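Side-chain contacts in nitroreductase family protein (Lactobacillus plantarum, PDB 4QLX), which is an FMN-dependent enone reductase that probably converts 10-oxo-(11E)-octadecenoate to 10-oxooctadecanoate with NADH, within a pathway that saturates polyunsaturated fatty acids: residues 32-35 with 36-40; 167-170 with 171-174; 176-180 with 181-185. One frame throughout, in Å; residues are numbered along the deposited sequence.

Contact 1: 32-35 with 36-40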
loop_
_atom_site.group_PDB
_atom_site.type_symbol
_atom_site.label_atom_id
_atom_site.label_comp_id
_atom_site.label_asym_id
_atom_site.label_seq_id
_atom_site.Cartn_x
_atom_site.Cartn_y
_atom_site.Cartn_z
ATOM N N VAL A 32 1.786 -14.927 -22.629
ATOM C CA VAL A 32 1.082 -13.645 -22.601
ATOM C C VAL A 32 2.045 -12.515 -22.274
ATOM O O VAL A 32 2.828 -12.566 -21.315
ATOM C CB VAL A 32 -0.100 -13.633 -21.604
ATOM C CG1 VAL A 32 -0.989 -14.852 -21.816
ATOM C CG2 VAL A 32 0.395 -13.593 -20.199
ATOM N N LYS A 33 2.006 -11.499 -23.121
ATOM C CA LYS A 33 2.845 -10.335 -22.936
ATOM C C LYS A 33 1.938 -9.122 -22.737
ATOM O O LYS A 33 0.841 -9.042 -23.295
ATOM C CB LYS A 33 3.800 -10.155 -24.129
ATOM C CG LYS A 33 3.852 -8.742 -24.684
ATOM C CD LYS A 33 4.822 -8.616 -25.859
ATOM C CE LYS A 33 4.821 -7.185 -26.403
ATOM N NZ LYS A 33 5.353 -6.188 -25.420
ATOM N N ILE A 34 2.374 -8.204 -21.890
ATOM C CA ILE A 34 1.628 -6.978 -21.686
ATOM C C ILE A 34 2.353 -5.858 -22.427
ATOM O O ILE A 34 3.550 -5.663 -22.238
ATOM C CB ILE A 34 1.485 -6.669 -20.184
ATOM C CG1 ILE A 34 0.796 -7.849 -19.483
ATOM C CG2 ILE A 34 0.710 -5.360 -19.968
ATOM C CD1 ILE A 34 0.912 -7.844 -17.962
ATOM N N GLY A 35 1.631 -5.159 -23.299
ATOM C CA GLY A 35 2.186 -4.026 -24.024
ATOM C C GLY A 35 2.700 -2.962 -23.068
ATOM O O GLY A 35 2.164 -2.795 -21.972
ATOM N N ARG A 36 3.745 -2.248 -23.471
ATOM C CA ARG A 36 4.334 -1.234 -22.601
ATOM C C ARG A 36 3.377 -0.068 -22.397
ATOM O O ARG A 36 3.455 0.648 -21.394
ATOM C CB ARG A 36 5.675 -0.751 -23.161
ATOM C CG ARG A 36 6.783 -1.780 -23.012
ATOM C CD ARG A 36 8.107 -1.244 -23.508
ATOM N NE ARG A 36 9.233 -2.087 -23.109
ATOM C CZ ARG A 36 10.506 -1.753 -23.289
ATOM N NH1 ARG A 36 10.805 -0.592 -23.857
ATOM N NH2 ARG A 36 11.478 -2.566 -22.898
ATOM N N ASP A 37 2.447 0.116 -23.322
ATOM C CA ASP A 37 1.464 1.174 -23.140
ATOM C C ASP A 37 0.519 0.816 -21.996
ATOM O O ASP A 37 0.183 1.670 -21.175
ATOM C CB ASP A 37 0.696 1.431 -24.434
ATOM C CG ASP A 37 1.596 1.973 -25.536
ATOM O OD1 ASP A 37 2.651 2.561 -25.201
ATOM O OD2 ASP A 37 1.263 1.798 -26.728
ATOM N N GLU A 38 0.106 -0.447 -21.913
ATOM C CA GLU A 38 -0.729 -0.841 -20.779
ATOM C C GLU A 38 0.083 -0.840 -19.482
ATOM O O GLU A 38 -0.443 -0.485 -18.421
ATOM C CB GLU A 38 -1.384 -2.207 -20.994
ATOM C CG GLU A 38 -2.354 -2.564 -19.860
ATOM C CD GLU A 38 -3.132 -3.841 -20.090
ATOM O OE1 GLU A 38 -2.720 -4.659 -20.936
ATOM O OE2 GLU A 38 -4.170 -4.028 -19.422
ATOM N N LEU A 39 1.361 -1.200 -19.555
ATOM C CA LEU A 39 2.206 -1.142 -18.366
ATOM C C LEU A 39 2.292 0.290 -17.839
ATOM O O LEU A 39 2.235 0.512 -16.626
ATOM C CB LEU A 39 3.613 -1.674 -18.651
ATOM C CG LEU A 39 3.792 -3.192 -18.801
ATOM C CD1 LEU A 39 5.235 -3.486 -19.208
ATOM C CD2 LEU A 39 3.451 -3.934 -17.515
ATOM N N GLN A 40 2.435 1.248 -18.752
ATOM C CA GLN A 40 2.509 2.667 -18.384
ATOM C C GLN A 40 1.203 3.124 -17.768
ATOM O O GLN A 40 1.190 3.932 -16.839
ATOM C CB GLN A 40 2.822 3.540 -19.604
ATOM C CG GLN A 40 4.201 3.357 -20.167
ATOM C CD GLN A 40 4.511 4.353 -21.279
ATOM O OE1 GLN A 40 3.690 4.605 -22.177
ATOM N NE2 GLN A 40 5.697 4.921 -21.224
HETATM O O HOH W 1 -1.203 -5.143 -23.065
#
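G35 and I34 lead into helix 36-46 and are met by its first turn, chiefly by L39 and E38. The carbonyl of G35 makes the opening backbone bond of the helix: L39 N donates to G35 O at 3.0 Å. The N-H aims fairly straight at the oxygen (158°) and the donor lies in the carbonyl plane. Apolar atoms of the same leucine close in on this carbonyl, L39 CG standing 3.6 Å from G35 O. G35 is the N-cap residue of the helix, and as a glycine it has no side chain with which to cap the first amides. Its own N-H is instead linked by water to the third residue of the helix: G35 N donates to the water at 2.8 Å, and the water donates to E38 OE1 at 2.7 Å. The link resembles one half of a capping box, with water inserted between side chain and N-cap amide. I34 fills the angle between E38 and L39 with a single methyl. Its CG2, set opposite the backbone N by a chi1 of -58°, lies 3.9 Å from L39 CG and reaches across to the carboxylate, 3.6 Å from E38 OE1. The extended chain of E38 (chi1 -175°) carries that carboxylate back beside the approach to the helix. There OE1 is also bonded to the hydroxyl of Y164 and OE2 to H162 ND1, which together hold the group's orientation; its negative charge probably suits the N-terminal end of the helix. The extended chain of R36 runs away from G35 to a salt bridge between NH2 and D64.

Contact 2: 167-170 with 171-174. With FMN (flavin mononucleotide), chain C; KTC (10-oxooctadecanoic acid), chain I.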
loop_
_atom_site.group_PDB
_atom_site.type_symbol
_atom_site.label_atom_id
_atom_site.label_comp_id
_atom_site.label_asym_id
_atom_site.label_seq_id
_atom_site.Cartn_x
_atom_site.Cartn_y
_atom_site.Cartn_z
ATOM N N ASN A 167 3.230 -10.607 -8.008
ATOM C CA ASN A 167 3.940 -10.919 -6.784
ATOM C C ASN A 167 4.850 -9.762 -6.435
ATOM O O ASN A 167 5.595 -9.277 -7.292
ATOM C CB ASN A 167 4.754 -12.213 -6.932
ATOM C CG ASN A 167 5.731 -12.428 -5.779
ATOM O OD1 ASN A 167 6.943 -12.508 -5.979
ATOM N ND2 ASN A 167 5.202 -12.514 -4.564
ATOM N N ALA A 168 4.773 -9.307 -5.186
ATOM C CA ALA A 168 5.718 -8.321 -4.672
ATOM C C ALA A 168 6.873 -9.086 -4.064
ATOM O O ALA A 168 6.670 -10.163 -3.492
ATOM C CB ALA A 168 5.053 -7.387 -3.642
ATOM N N PHE A 169 8.098 -8.588 -4.238
ATOM C CA PHE A 169 9.257 -9.297 -3.689
ATOM C C PHE A 169 10.430 -8.372 -3.386
ATOM O O PHE A 169 10.731 -7.467 -4.160
ATOM C CB PHE A 169 9.711 -10.425 -4.632
ATOM C CG PHE A 169 10.299 -9.945 -5.930
ATOM C CD1 PHE A 169 9.485 -9.735 -7.034
ATOM C CD2 PHE A 169 11.663 -9.718 -6.050
ATOM C CE1 PHE A 169 10.013 -9.303 -8.231
ATOM C CE2 PHE A 169 12.203 -9.277 -7.244
ATOM C CZ PHE A 169 11.371 -9.068 -8.343
ATOM N N SER A 170 11.084 -8.605 -2.251
ATOM C CA SER A 170 12.267 -7.842 -1.883
ATOM C C SER A 170 13.450 -8.764 -1.628
ATOM O O SER A 170 14.450 -8.343 -1.045
ATOM C CB SER A 170 11.991 -6.979 -0.650
ATOM O OG SER A 170 11.732 -7.801 0.481
ATOM N N GLY A 171 13.342 -10.014 -2.086
ATOM C CA GLY A 171 14.443 -10.961 -1.984
ATOM C C GLY A 171 15.482 -10.606 -3.026
ATOM O O GLY A 171 15.533 -11.215 -4.100
ATOM N N ILE A 172 16.288 -9.588 -2.725
ATOM C CA ILE A 172 17.233 -9.051 -3.693
ATOM C C ILE A 172 18.592 -8.788 -3.074
ATOM O O ILE A 172 18.757 -8.863 -1.868
ATOM C CB ILE A 172 16.713 -7.742 -4.314
ATOM C CG1 ILE A 172 16.496 -6.685 -3.221
ATOM C CG2 ILE A 172 15.422 -7.997 -5.077
ATOM C CD1 ILE A 172 16.108 -5.298 -3.754
ATOM N N ASP A 173 19.567 -8.491 -3.921
ATOM C CA ASP A 173 20.875 -8.047 -3.468
ATOM C C ASP A 173 20.823 -6.533 -3.265
ATOM O O ASP A 173 20.941 -5.764 -4.218
ATOM C CB ASP A 173 21.948 -8.440 -4.488
ATOM C CG ASP A 173 23.362 -8.143 -4.012
ATOM O OD1 ASP A 173 23.591 -7.112 -3.352
ATOM O OD2 ASP A 173 24.259 -8.954 -4.301
ATOM N N PHE A 174 20.658 -6.106 -2.019
ATOM C CA PHE A 174 20.408 -4.696 -1.747
ATOM C C PHE A 174 21.617 -3.801 -2.003
ATOM O O PHE A 174 21.465 -2.604 -2.208
ATOM C CB PHE A 174 19.924 -4.519 -0.313
ATOM C CG PHE A 174 18.486 -4.900 -0.120
ATOM C CD1 PHE A 174 17.476 -3.977 -0.354
ATOM C CD2 PHE A 174 18.138 -6.181 0.285
ATOM C CE1 PHE A 174 16.145 -4.324 -0.189
ATOM C CE2 PHE A 174 16.808 -6.529 0.451
ATOM C CZ PHE A 174 15.812 -5.599 0.214
HETATM N N1 FMN C . 7.518 -13.647 -2.276
HETATM C C2 FMN C . 8.567 -14.351 -2.832
HETATM O O2 FMN C . 8.370 -15.428 -3.378
HETATM N N3 FMN C . 9.847 -13.866 -2.788
HETATM C C4 FMN C . 10.086 -12.655 -2.183
HETATM O O4 FMN C . 11.227 -12.216 -2.127
HETATM C C4A FMN C . 9.043 -11.947 -1.609
HETATM N N5 FMN C . 9.301 -10.743 -1.005
HETATM C C5A FMN C . 8.282 -10.005 -0.453
HETATM C C6 FMN C . 8.613 -8.796 0.130
HETATM C C7 FMN C . 7.620 -8.015 0.693
HETATM C C7M FMN C . 7.957 -6.699 1.319
HETATM C C8 FMN C . 6.309 -8.457 0.671
HETATM C C8M FMN C . 5.276 -7.571 1.284
HETATM C C9 FMN C . 5.975 -9.680 0.079
HETATM C C9A FMN C . 6.975 -10.471 -0.491
HETATM N N10 FMN C . 6.715 -11.711 -1.092
HETATM C C10 FMN C . 7.752 -12.434 -1.654
HETATM C "C1'" FMN C . 5.325 -12.291 -1.168
HETATM C "C2'" FMN C . 4.900 -12.793 0.231
HETATM O "O2'" FMN C . 5.549 -14.006 0.551
HETATM C "C3'" FMN C . 3.389 -12.975 0.349
HETATM O "O3'" FMN C . 2.786 -11.694 0.274
HETATM C "C4'" FMN C . 2.929 -13.620 1.665
HETATM O "O4'" FMN C . 3.400 -14.942 1.818
HETATM C "C5'" FMN C . 1.404 -13.623 1.745
HETATM O "O5'" FMN C . 0.838 -14.320 0.657
HETATM P P FMN C . -0.171 -13.565 -0.352
HETATM O O1P FMN C . -0.552 -14.572 -1.416
HETATM O O2P FMN C . 0.524 -12.367 -0.974
HETATM O O3P FMN C . -1.410 -13.099 0.378
HETATM O O1 KTC I . 5.337 -23.094 -3.881
HETATM C C17 KTC I . 4.993 -21.954 -3.577
HETATM O O KTC I . 3.859 -21.443 -4.062
HETATM C C16 KTC I . 5.841 -21.123 -2.645
HETATM C C15 KTC I . 5.004 -20.728 -1.438
HETATM C C14 KTC I . 5.326 -19.306 -1.005
HETATM C C13 KTC I . 6.764 -19.188 -0.521
HETATM C C12 KTC I . 7.047 -17.796 0.021
HETATM C C11 KTC I . 8.313 -17.807 0.867
HETATM C C10 KTC I . 8.623 -16.412 1.415
HETATM C C9 KTC I . 9.131 -15.491 0.320
HETATM C C8 KTC I . 9.197 -14.097 0.888
HETATM O O2 KTC I . 8.170 -13.514 1.224
HETATM C C7 KTC I . 10.543 -13.434 1.052
HETATM C C6 KTC I . 10.335 -12.054 1.658
HETATM C C5 KTC I . 11.476 -11.134 1.255
HETATM C C4 KTC I . 12.542 -11.114 2.340
HETATM C C3 KTC I . 13.870 -10.766 1.695
HETATM C C2 KTC I . 14.658 -9.794 2.554
HETATM C C1 KTC I . 16.161 -9.971 2.331
HETATM C C KTC I . 16.556 -9.913 0.867
#
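S170 and I172 are joined by a weak backbone bond, I172 N to S170 O at 2.8 Å, bent to 122°. It closes an inverse gamma turn centred on G171, just past the end of strand 165-169. The turn presents successive amides to the flavin: S170 N donates to FMN N5 at 3.1 Å, and G171 N weakly to FMN O4. A side chain on G171 would collide with that O4. This is the strand-end edge of the FMN pocket of the nitroreductase fold, and N167 flanks it, ND2 3.4 Å from FMN C1' and OD1 accepting from Q83 NE2. With an alanine here, Q83 would probably be left without its acceptor and a gap would open beside the flavin near N1 and C1'. Apolar contacts flank the turn. I172 CG2 meets the F169 ring at its edge, 4.1 Å from CE2, the side chains crossing at about a right angle. I172 CG1, between backbone N and carbonyl carbon (chi1 60°), sits over the centre of the F174 ring, 3.6 Å above its plane. The fatty-acid product ends beside that ring, KTC C in its plane and 3.4 Å from F174 CE2. S170 OG lies 3.4 Å from KTC C5.

Contact 3: 176-180 with 181-185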
loop_
_atom_site.group_PDB
_atom_site.type_symbol
_atom_site.label_atom_id
_atom_site.label_comp_id
_atom_site.label_asym_id
_atom_site.label_seq_id
_atom_site.Cartn_x
_atom_site.Cartn_y
_atom_site.Cartn_z
ATOM N N LYS A 176 23.586 -4.263 -4.584
ATOM C CA LYS A 176 23.864 -4.327 -6.024
ATOM C C LYS A 176 22.741 -3.822 -6.916
ATOM O O LYS A 176 22.976 -3.507 -8.089
ATOM C CB LYS A 176 24.183 -5.768 -6.448
ATOM C CG LYS A 176 25.610 -6.190 -6.242
ATOM C CD LYS A 176 25.832 -7.600 -6.778
ATOM C CE LYS A 176 25.551 -7.682 -8.268
ATOM N NZ LYS A 176 25.716 -9.070 -8.784
ATOM N N MET A 177 21.521 -3.768 -6.386
ATOM C CA MET A 177 20.361 -3.512 -7.236
ATOM C C MET A 177 20.401 -2.145 -7.920
ATOM O O MET A 177 20.139 -2.045 -9.114
ATOM C CB MET A 177 19.064 -3.649 -6.443
ATOM C CG MET A 177 17.804 -3.425 -7.286
ATOM S SD MET A 177 17.657 -4.484 -8.753
ATOM C CE MET A 177 17.228 -6.057 -8.011
ATOM N N ILE A 178 20.722 -1.096 -7.176
ATOM C CA ILE A 178 20.688 0.241 -7.764
ATOM C C ILE A 178 21.697 0.372 -8.913
ATOM O O ILE A 178 21.335 0.856 -9.987
ATOM C CB ILE A 178 20.926 1.351 -6.700
ATOM C CG1 ILE A 178 19.757 1.407 -5.718
ATOM C CG2 ILE A 178 21.107 2.717 -7.361
ATOM C CD1 ILE A 178 18.404 1.655 -6.366
ATOM N N PRO A 179 22.952 -0.068 -8.714
ATOM C CA PRO A 179 23.860 0.057 -9.858
ATOM C C PRO A 179 23.471 -0.857 -11.014
ATOM O O PRO A 179 23.602 -0.456 -12.171
ATOM C CB PRO A 179 25.218 -0.339 -9.273
ATOM C CG PRO A 179 25.088 -0.083 -7.809
ATOM C CD PRO A 179 23.677 -0.462 -7.491
ATOM N N THR A 180 22.980 -2.055 -10.700
ATOM C CA THR A 180 22.461 -2.981 -11.710
ATOM C C THR A 180 21.381 -2.332 -12.571
ATOM O O THR A 180 21.290 -2.598 -13.763
ATOM C CB THR A 180 21.887 -4.266 -11.054
ATOM O OG1 THR A 180 22.946 -4.996 -10.422
ATOM C CG2 THR A 180 21.210 -5.166 -12.087
ATOM N N LEU A 181 20.570 -1.462 -11.973
ATOM C CA LEU A 181 19.509 -0.785 -12.717
ATOM C C LEU A 181 20.025 0.478 -13.420
ATOM O O LEU A 181 19.301 1.113 -14.186
ATOM C CB LEU A 181 18.345 -0.430 -11.784
ATOM C CG LEU A 181 17.609 -1.588 -11.099
ATOM C CD1 LEU A 181 16.541 -1.065 -10.150
ATOM C CD2 LEU A 181 16.993 -2.533 -12.112
ATOM N N GLY A 182 21.279 0.833 -13.160
ATOM C CA GLY A 182 21.876 2.009 -13.771
ATOM C C GLY A 182 21.369 3.297 -13.145
ATOM O O GLY A 182 21.444 4.360 -13.752
ATOM N N LEU A 183 20.867 3.197 -11.919
ATOM C CA LEU A 183 20.317 4.344 -11.203
ATOM C C LEU A 183 21.376 5.007 -10.331
ATOM O O LEU A 183 22.315 4.350 -9.905
ATOM C CB LEU A 183 19.129 3.912 -10.340
ATOM C CG LEU A 183 17.854 3.452 -11.057
ATOM C CD1 LEU A 183 16.834 2.957 -10.028
ATOM C CD2 LEU A 183 17.266 4.573 -11.907
ATOM N N ASP A 184 21.205 6.303 -10.073
ATOM C CA ASP A 184 22.098 7.094 -9.229
ATOM C C ASP A 184 22.115 6.569 -7.800
ATOM O O ASP A 184 21.126 6.686 -7.077
ATOM C CB ASP A 184 21.658 8.557 -9.255
ATOM C CG ASP A 184 22.647 9.510 -8.568
ATOM O OD1 ASP A 184 23.640 9.066 -7.951
ATOM O OD2 ASP A 184 22.401 10.735 -8.649
ATOM N N PRO A 185 23.245 5.987 -7.385
ATOM C CA PRO A 185 23.381 5.431 -6.040
ATOM C C PRO A 185 23.334 6.494 -4.940
ATOM O O PRO A 185 22.953 6.198 -3.809
ATOM C CB PRO A 185 24.749 4.760 -6.086
ATOM C CG PRO A 185 25.499 5.490 -7.132
ATOM C CD PRO A 185 24.476 5.811 -8.177
#
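I178 and L183 meet across the C-terminal end of helix 177-181, which finishes in a Schellman motif with G182 as the residue of positive phi. Two backbone bonds define it: L183 N reaches back to I178 O at 3.1 Å, and G182 N to P179 O at 2.8 Å. In the second, the donor stands 67° out of the carbonyl plane of P179. The packed side faces the sheet. There the side chains of I178 and L183 cross at about a right angle, the hydrophobic pair that commonly brackets this motif, with I178 CG2 3.8 Å from L183 CB. Both also touch A94 and Y188, so the turn rests on strands 89-96 and 188-197. Next to I178, M177 is bent at chi2 and chi3, which brings its sulfur to L181, one turn on, SD lying 3.7 Å from L181 CG. Both side chains touch F92, and M177 O receives L181 N at 2.9 Å. The opposite character prevails at P179 and G182, both exposed. P185 approaches I178 with its backbone, CA 3.8 Å from I178 CG2, while the proline's side chain stands farther off, and D184 OD1 bonds the amide of K186. On the helix's first turn T180 doubles the grip on one carbonyl: K176 O takes T180 N at 3.0 Å and also T180 OG1 at 2.8 Å, the hydroxyl coming from 49° above the carbonyl plane.

Contacts 2 and 3 follow directly along the chain, their centres 14 Å apart, and they touch: I172 CG2 packs 4.0 Å from M177 CE. F92 and P190 serve both, each touching I172 and M177, so the turn at the flavin and the helix behind it share the same two strands. Contact 2 lies in the pockets of FMN and the oxo fatty acid, whereas the M177 side chain of contact 3 is about 10 Å from either ligand. Contact 1 stands apart, its centre 22 Å from that of contact 2 and 24 Å from that of contact 3; its E38 binds Y164, the residue just before strand 165-169, which leads into contact 2.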